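Local coordinates for protein kojibiose phosphorylase (PDB 6W0P) that belongs to glycosyl hydrolase family 65, a group of carbohydrate-active enzymes with a helical central catalytic domain, at residues Phe546-Ile560 against Tyr580-Met594. Numbering follows the deposited sequence.
Sequences FEQNDGFFDMPHVDI and YRTDIIKQPDVLMFM
Asp583 reaches into the loop 546-560 and grips two consecutive residues, His557 and Val558, in a long loop of the central catalytic domain of this family 65 protein, an (alpha/alpha)6-barrel in this family. Its CB lies 3.7 Å from Pro556 O, with Phe552 CZ a little farther off. CG, set between the backbone N and the carbonyl carbon (chi1 71°), turns the carboxylate to the loop's backbone. OD1 then takes the N-H of Val558 at 3.0 Å, met from above the carboxylate plane. OD2 offers its syn lone pair to His557 ND1 at 2.7 Å, a nearly straight bond that lies in the imidazole plane, while ring and carboxylate stand almost perpendicular. Arg616 of the same chain also forms a salt bridge with OD2, and Gln463 of the second subunit adds a hydrogen bond, tying this carboxylate into the dimer interface.

Beside it, Ile584 CD1 packs on Val558 CB, and Ile585 CD1 sits 3.6 Å from Phe552 CZ. Gln548 lays its amide flat over the Asp589 carboxylate, planes parallel to 1°; both groups have hydrogen-bond partners in Asp477. One water joins Gln548 OE1 to Val590 N, and another links Gln548 O to Asp589 OD1. In the first turn of helix 590-596, Phe593 meets Phe546 in a T-shaped stack, planes at 85°: Phe593 CZ points down on the centre of the Phe546 ring, 3.5 Å above its plane.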
loop_
_atom_site.group_PDB
_atom_site.type_symbol
_atom_site.label_atom_id
_atom_site.label_comp_id
_atom_site.label_asym_id
_atom_site.label_seq_id
_atom_site.Cartn_x
_atom_site.Cartn_y
_atom_site.Cartn_z
ATOM N N PHE A 546 -24.208 2.268 -21.088
ATOM C CA PHE A 546 -23.367 3.086 -20.176
ATOM C C PHE A 546 -21.926 2.603 -20.308
ATOM O O PHE A 546 -21.702 1.359 -20.442
ATOM C CB PHE A 546 -23.832 2.991 -18.729
ATOM C CG PHE A 546 -25.199 3.575 -18.494
ATOM C CD1 PHE A 546 -25.363 4.926 -18.210
ATOM C CD2 PHE A 546 -26.324 2.774 -18.572
ATOM C CE1 PHE A 546 -26.636 5.449 -18.012
ATOM C CE2 PHE A 546 -27.583 3.300 -18.350
ATOM C CZ PHE A 546 -27.739 4.633 -18.066
ATOM N N GLU A 547 -20.976 3.536 -20.327
ATOM C CA GLU A 547 -19.536 3.172 -20.283
ATOM C C GLU A 547 -19.156 3.178 -18.807
ATOM O O GLU A 547 -19.476 4.148 -18.164
ATOM C CB GLU A 547 -18.663 4.113 -21.125
ATOM C CG GLU A 547 -17.220 3.614 -21.237
ATOM C CD GLU A 547 -16.277 4.443 -22.100
ATOM O OE1 GLU A 547 -16.581 5.630 -22.345
ATOM O OE2 GLU A 547 -15.225 3.919 -22.474
ATOM N N GLN A 548 -18.538 2.106 -18.307
ATOM C CA GLN A 548 -18.326 1.885 -16.857
ATOM C C GLN A 548 -17.500 3.031 -16.284
ATOM O O GLN A 548 -17.785 3.457 -15.149
ATOM C CB GLN A 548 -17.623 0.553 -16.587
ATOM C CG GLN A 548 -17.621 0.212 -15.120
ATOM C CD GLN A 548 -17.009 -1.136 -14.876
ATOM O OE1 GLN A 548 -17.552 -2.159 -15.296
ATOM N NE2 GLN A 548 -15.888 -1.135 -14.173
ATOM N N ASN A 549 -16.483 3.464 -17.025
ATOM C CA ASN A 549 -15.670 4.653 -16.661
ATOM C C ASN A 549 -15.048 5.220 -17.944
ATOM O O ASN A 549 -15.093 4.525 -18.991
ATOM C CB ASN A 549 -14.649 4.329 -15.564
ATOM C CG ASN A 549 -13.629 3.291 -15.978
ATOM O OD1 ASN A 549 -13.629 2.181 -15.436
ATOM N ND2 ASN A 549 -12.739 3.655 -16.896
ATOM N N ASP A 550 -14.508 6.434 -17.869
ATOM C CA ASP A 550 -13.831 7.089 -19.014
ATOM C C ASP A 550 -12.706 6.160 -19.465
ATOM O O ASP A 550 -11.887 5.781 -18.597
ATOM C CB ASP A 550 -13.274 8.466 -18.637
ATOM C CG ASP A 550 -13.062 9.438 -19.801
ATOM O OD1 ASP A 550 -13.704 9.270 -20.870
ATOM O OD2 ASP A 550 -12.303 10.429 -19.601
ATOM N N GLY A 551 -12.694 5.791 -20.745
ATOM C CA GLY A 551 -11.639 4.966 -21.355
ATOM C C GLY A 551 -11.872 3.474 -21.141
ATOM O O GLY A 551 -10.987 2.671 -21.584
ATOM N N PHE A 552 -12.983 3.077 -20.509
ATOM C CA PHE A 552 -13.273 1.639 -20.272
ATOM C C PHE A 552 -13.373 0.860 -21.591
ATOM O O PHE A 552 -12.740 -0.184 -21.672
ATOM C CB PHE A 552 -14.542 1.371 -19.467
ATOM C CG PHE A 552 -14.626 -0.083 -19.087
ATOM C CD1 PHE A 552 -15.181 -1.014 -19.949
ATOM C CD2 PHE A 552 -14.054 -0.534 -17.910
ATOM C CE1 PHE A 552 -15.207 -2.358 -19.617
ATOM C CE2 PHE A 552 -14.082 -1.876 -17.578
ATOM C CZ PHE A 552 -14.659 -2.786 -18.436
ATOM N N PHE A 553 -14.167 1.313 -22.562
ATOM C CA PHE A 553 -14.453 0.575 -23.829
ATOM C C PHE A 553 -13.170 0.265 -24.605
ATOM O O PHE A 553 -13.129 -0.796 -25.249
ATOM C CB PHE A 553 -15.358 1.384 -24.765
ATOM C CG PHE A 553 -16.792 1.515 -24.332
ATOM C CD1 PHE A 553 -17.386 0.553 -23.526
ATOM C CD2 PHE A 553 -17.573 2.565 -24.802
ATOM C CE1 PHE A 553 -18.724 0.641 -23.181
ATOM C CE2 PHE A 553 -18.915 2.654 -24.456
ATOM C CZ PHE A 553 -19.480 1.706 -23.626
ATOM N N ASP A 554 -12.183 1.170 -24.550
ATOM C CA ASP A 554 -10.938 1.118 -25.367
ATOM C C ASP A 554 -9.835 0.309 -24.672
ATOM O O ASP A 554 -8.781 0.121 -25.294
ATOM C CB ASP A 554 -10.461 2.525 -25.768
ATOM C CG ASP A 554 -9.798 2.516 -27.140
ATOM O OD1 ASP A 554 -10.281 1.767 -28.006
ATOM O OD2 ASP A 554 -8.776 3.188 -27.317
ATOM N N MET A 555 -10.064 -0.222 -23.472
ATOM C CA MET A 555 -9.020 -0.968 -22.711
ATOM C C MET A 555 -8.660 -2.231 -23.483
ATOM O O MET A 555 -9.445 -2.709 -24.307
ATOM C CB MET A 555 -9.487 -1.356 -21.304
ATOM C CG MET A 555 -9.735 -0.156 -20.398
ATOM S SD MET A 555 -8.255 0.815 -19.945
ATOM C CE MET A 555 -7.418 -0.435 -18.970
ATOM N N PRO A 556 -7.449 -2.793 -23.243
ATOM C CA PRO A 556 -7.083 -4.101 -23.769
ATOM C C PRO A 556 -8.153 -5.137 -23.418
ATOM O O PRO A 556 -8.613 -5.168 -22.270
ATOM C CB PRO A 556 -5.739 -4.399 -23.092
ATOM C CG PRO A 556 -5.161 -3.035 -22.846
ATOM C CD PRO A 556 -6.349 -2.167 -22.507
ATOM N N HIS A 557 -8.522 -5.942 -24.411
ATOM C CA HIS A 557 -9.553 -7.001 -24.280
ATOM C C HIS A 557 -8.888 -8.280 -23.784
ATOM O O HIS A 557 -7.907 -8.701 -24.415
ATOM C CB HIS A 557 -10.284 -7.255 -25.610
ATOM C CG HIS A 557 -11.331 -8.305 -25.451
ATOM N ND1 HIS A 557 -12.405 -8.147 -24.568
ATOM C CD2 HIS A 557 -11.450 -9.542 -25.989
ATOM C CE1 HIS A 557 -13.146 -9.244 -24.607
ATOM N NE2 HIS A 557 -12.583 -10.109 -25.469
ATOM N N VAL A 558 -9.374 -8.850 -22.681
ATOM C CA VAL A 558 -9.069 -10.261 -22.302
ATOM C C VAL A 558 -10.393 -11.025 -22.232
ATOM O O VAL A 558 -11.322 -10.590 -21.507
ATOM C CB VAL A 558 -8.280 -10.419 -20.987
ATOM C CG1 VAL A 558 -8.032 -11.900 -20.692
ATOM C CG2 VAL A 558 -6.947 -9.672 -20.994
ATOM N N ASP A 559 -10.456 -12.123 -22.974
ATOM C CA ASP A 559 -11.600 -13.067 -22.951
ATOM C C ASP A 559 -11.425 -13.925 -21.694
ATOM O O ASP A 559 -10.441 -14.686 -21.599
ATOM C CB ASP A 559 -11.680 -13.856 -24.258
ATOM C CG ASP A 559 -12.837 -14.843 -24.345
ATOM O OD1 ASP A 559 -13.587 -15.001 -23.350
ATOM O OD2 ASP A 559 -12.985 -15.451 -25.430
ATOM N N ILE A 560 -12.335 -13.777 -20.745
ATOM C CA ILE A 560 -12.301 -14.512 -19.452
ATOM C C ILE A 560 -12.213 -16.034 -19.702
ATOM O O ILE A 560 -11.649 -16.731 -18.831
ATOM C CB ILE A 560 -13.518 -14.115 -18.603
ATOM C CG1 ILE A 560 -13.333 -12.697 -18.067
ATOM C CG2 ILE A 560 -13.746 -15.122 -17.489
ATOM C CD1 ILE A 560 -14.527 -12.164 -17.331
ATOM N N TYR A 580 -5.896 -4.656 -13.290
ATOM C CA TYR A 580 -6.472 -3.293 -13.440
ATOM C C TYR A 580 -6.465 -2.835 -14.900
ATOM O O TYR A 580 -7.315 -1.984 -15.262
ATOM C CB TYR A 580 -5.729 -2.277 -12.578
ATOM C CG TYR A 580 -5.928 -2.475 -11.101
ATOM C CD1 TYR A 580 -7.159 -2.255 -10.518
ATOM C CD2 TYR A 580 -4.878 -2.820 -10.280
ATOM C CE1 TYR A 580 -7.351 -2.399 -9.159
ATOM C CE2 TYR A 580 -5.044 -2.962 -8.913
ATOM C CZ TYR A 580 -6.288 -2.756 -8.351
ATOM O OH TYR A 580 -6.474 -2.942 -7.015
ATOM N N ARG A 581 -5.558 -3.373 -15.722
ATOM C CA ARG A 581 -5.290 -2.787 -17.065
ATOM C C ARG A 581 -5.880 -3.688 -18.152
ATOM O O ARG A 581 -5.283 -3.751 -19.248
ATOM C CB ARG A 581 -3.798 -2.480 -17.233
ATOM C CG ARG A 581 -2.860 -3.636 -16.974
ATOM C CD ARG A 581 -1.413 -3.177 -17.019
ATOM N NE ARG A 581 -0.505 -4.259 -16.665
ATOM C CZ ARG A 581 -0.041 -5.208 -17.492
ATOM N NH1 ARG A 581 -0.396 -5.230 -18.773
ATOM N NH2 ARG A 581 0.776 -6.150 -17.020
ATOM N N THR A 582 -7.024 -4.321 -17.867
ATOM C CA THR A 582 -7.817 -5.148 -18.817
ATOM C C THR A 582 -9.270 -4.660 -18.783
ATOM O O THR A 582 -9.544 -3.650 -18.111
ATOM C CB THR A 582 -7.777 -6.649 -18.483
ATOM O OG1 THR A 582 -8.582 -6.903 -17.327
ATOM C CG2 THR A 582 -6.380 -7.179 -18.241
ATOM N N ASP A 583 -10.164 -5.380 -19.463
ATOM C CA ASP A 583 -11.622 -5.113 -19.470
ATOM C C ASP A 583 -12.329 -6.252 -18.728
ATOM O O ASP A 583 -13.502 -6.530 -19.023
ATOM C CB ASP A 583 -12.088 -4.891 -20.903
ATOM C CG ASP A 583 -12.094 -6.134 -21.765
ATOM O OD1 ASP A 583 -11.470 -7.151 -21.357
ATOM O OD2 ASP A 583 -12.726 -6.069 -22.822
ATOM N N ILE A 584 -11.618 -6.914 -17.822
ATOM C CA ILE A 584 -12.175 -7.956 -16.919
ATOM C C ILE A 584 -12.739 -7.216 -15.711
ATOM O O ILE A 584 -12.005 -6.401 -15.121
ATOM C CB ILE A 584 -11.090 -8.960 -16.499
ATOM C CG1 ILE A 584 -10.453 -9.679 -17.691
ATOM C CG2 ILE A 584 -11.647 -9.939 -15.491
ATOM C CD1 ILE A 584 -9.117 -10.281 -17.372
ATOM N N ILE A 585 -13.977 -7.535 -15.341
ATOM C CA ILE A 585 -14.773 -6.857 -14.287
ATOM C C ILE A 585 -14.998 -7.844 -13.138
ATOM O O ILE A 585 -15.272 -9.057 -13.393
ATOM C CB ILE A 585 -16.085 -6.340 -14.890
ATOM C CG1 ILE A 585 -15.828 -5.202 -15.877
ATOM C CG2 ILE A 585 -17.073 -5.915 -13.826
ATOM C CD1 ILE A 585 -16.918 -5.077 -16.912
ATOM N N LYS A 586 -14.865 -7.355 -11.909
ATOM C CA LYS A 586 -15.009 -8.208 -10.717
ATOM C C LYS A 586 -16.488 -8.518 -10.491
ATOM O O LYS A 586 -16.818 -9.661 -10.213
ATOM C CB LYS A 586 -14.377 -7.515 -9.515
ATOM C CG LYS A 586 -14.405 -8.314 -8.217
ATOM C CD LYS A 586 -13.826 -7.474 -7.103
ATOM C CE LYS A 586 -14.005 -8.057 -5.726
ATOM N NZ LYS A 586 -13.088 -9.203 -5.601
ATOM N N GLN A 587 -17.348 -7.515 -10.576
ATOM C CA GLN A 587 -18.732 -7.646 -10.081
ATOM C C GLN A 587 -19.562 -6.550 -10.731
ATOM O O GLN A 587 -19.024 -5.656 -11.367
ATOM C CB GLN A 587 -18.732 -7.573 -8.556
ATOM C CG GLN A 587 -18.315 -6.206 -7.994
ATOM C CD GLN A 587 -18.046 -6.259 -6.503
ATOM O OE1 GLN A 587 -16.958 -6.602 -6.071
ATOM N NE2 GLN A 587 -19.028 -5.886 -5.698
ATOM N N PRO A 588 -20.894 -6.599 -10.592
ATOM C CA PRO A 588 -21.747 -5.579 -11.189
ATOM C C PRO A 588 -21.298 -4.159 -10.830
ATOM O O PRO A 588 -21.132 -3.846 -9.659
ATOM C CB PRO A 588 -23.124 -5.910 -10.615
ATOM C CG PRO A 588 -23.049 -7.404 -10.385
ATOM C CD PRO A 588 -21.639 -7.652 -9.891
ATOM N N ASP A 589 -21.135 -3.320 -11.848
ATOM C CA ASP A 589 -20.846 -1.875 -11.682
ATOM C C ASP A 589 -21.979 -1.119 -12.388
ATOM O O ASP A 589 -22.927 -0.706 -11.702
ATOM C CB ASP A 589 -19.409 -1.614 -12.143
ATOM C CG ASP A 589 -18.815 -0.327 -11.630
ATOM O OD1 ASP A 589 -19.449 0.724 -11.890
ATOM O OD2 ASP A 589 -17.721 -0.378 -10.968
ATOM N N VAL A 590 -21.966 -1.067 -13.723
ATOM C CA VAL A 590 -23.115 -0.532 -14.513
ATOM C C VAL A 590 -24.372 -1.332 -14.136
ATOM O O VAL A 590 -25.438 -0.717 -13.892
ATOM C CB VAL A 590 -22.839 -0.596 -16.020
ATOM C CG1 VAL A 590 -24.114 -0.384 -16.835
ATOM C CG2 VAL A 590 -21.766 0.387 -16.424
ATOM N N LEU A 591 -24.267 -2.662 -14.119
ATOM C CA LEU A 591 -25.428 -3.573 -13.911
ATOM C C LEU A 591 -25.928 -3.443 -12.468
ATOM O O LEU A 591 -27.110 -3.750 -12.208
ATOM C CB LEU A 591 -25.022 -5.012 -14.251
ATOM C CG LEU A 591 -24.815 -5.317 -15.734
ATOM C CD1 LEU A 591 -24.835 -6.823 -15.976
ATOM C CD2 LEU A 591 -25.864 -4.623 -16.613
ATOM N N MET A 592 -25.061 -3.003 -11.555
ATOM C CA MET A 592 -25.465 -2.699 -10.165
ATOM C C MET A 592 -26.451 -1.515 -10.161
ATOM O O MET A 592 -27.515 -1.658 -9.579
ATOM C CB MET A 592 -24.259 -2.354 -9.295
ATOM C CG MET A 592 -24.595 -2.375 -7.836
ATOM S SD MET A 592 -24.970 -4.072 -7.324
ATOM C CE MET A 592 -25.856 -3.756 -5.803
ATOM N N PHE A 593 -26.138 -0.367 -10.760
ATOM C CA PHE A 593 -27.091 0.770 -10.655
ATOM C C PHE A 593 -28.328 0.458 -11.512
ATOM O O PHE A 593 -29.404 0.901 -11.173
ATOM C CB PHE A 593 -26.432 2.127 -10.911
ATOM C CG PHE A 593 -26.093 2.443 -12.338
ATOM C CD1 PHE A 593 -27.076 2.850 -13.222
ATOM C CD2 PHE A 593 -24.782 2.393 -12.774
ATOM C CE1 PHE A 593 -26.766 3.162 -14.536
ATOM C CE2 PHE A 593 -24.464 2.730 -14.077
ATOM C CZ PHE A 593 -25.461 3.109 -14.956
ATOM N N MET A 594 -28.180 -0.328 -12.568
ATOM C CA MET A 594 -29.316 -0.719 -13.417
ATOM C C MET A 594 -30.236 -1.638 -12.604
ATOM O O MET A 594 -31.460 -1.431 -12.652
ATOM C CB MET A 594 -28.821 -1.354 -14.710
ATOM C CG MET A 594 -28.112 -0.326 -15.592
ATOM S SD MET A 594 -27.917 -0.790 -17.330
ATOM C CE MET A 594 -29.589 -0.461 -17.896
HETATM O O HOH W 1 -20.009 -2.517 -15.597
HETATM O O HOH W 2 -20.048 2.306 -13.898
#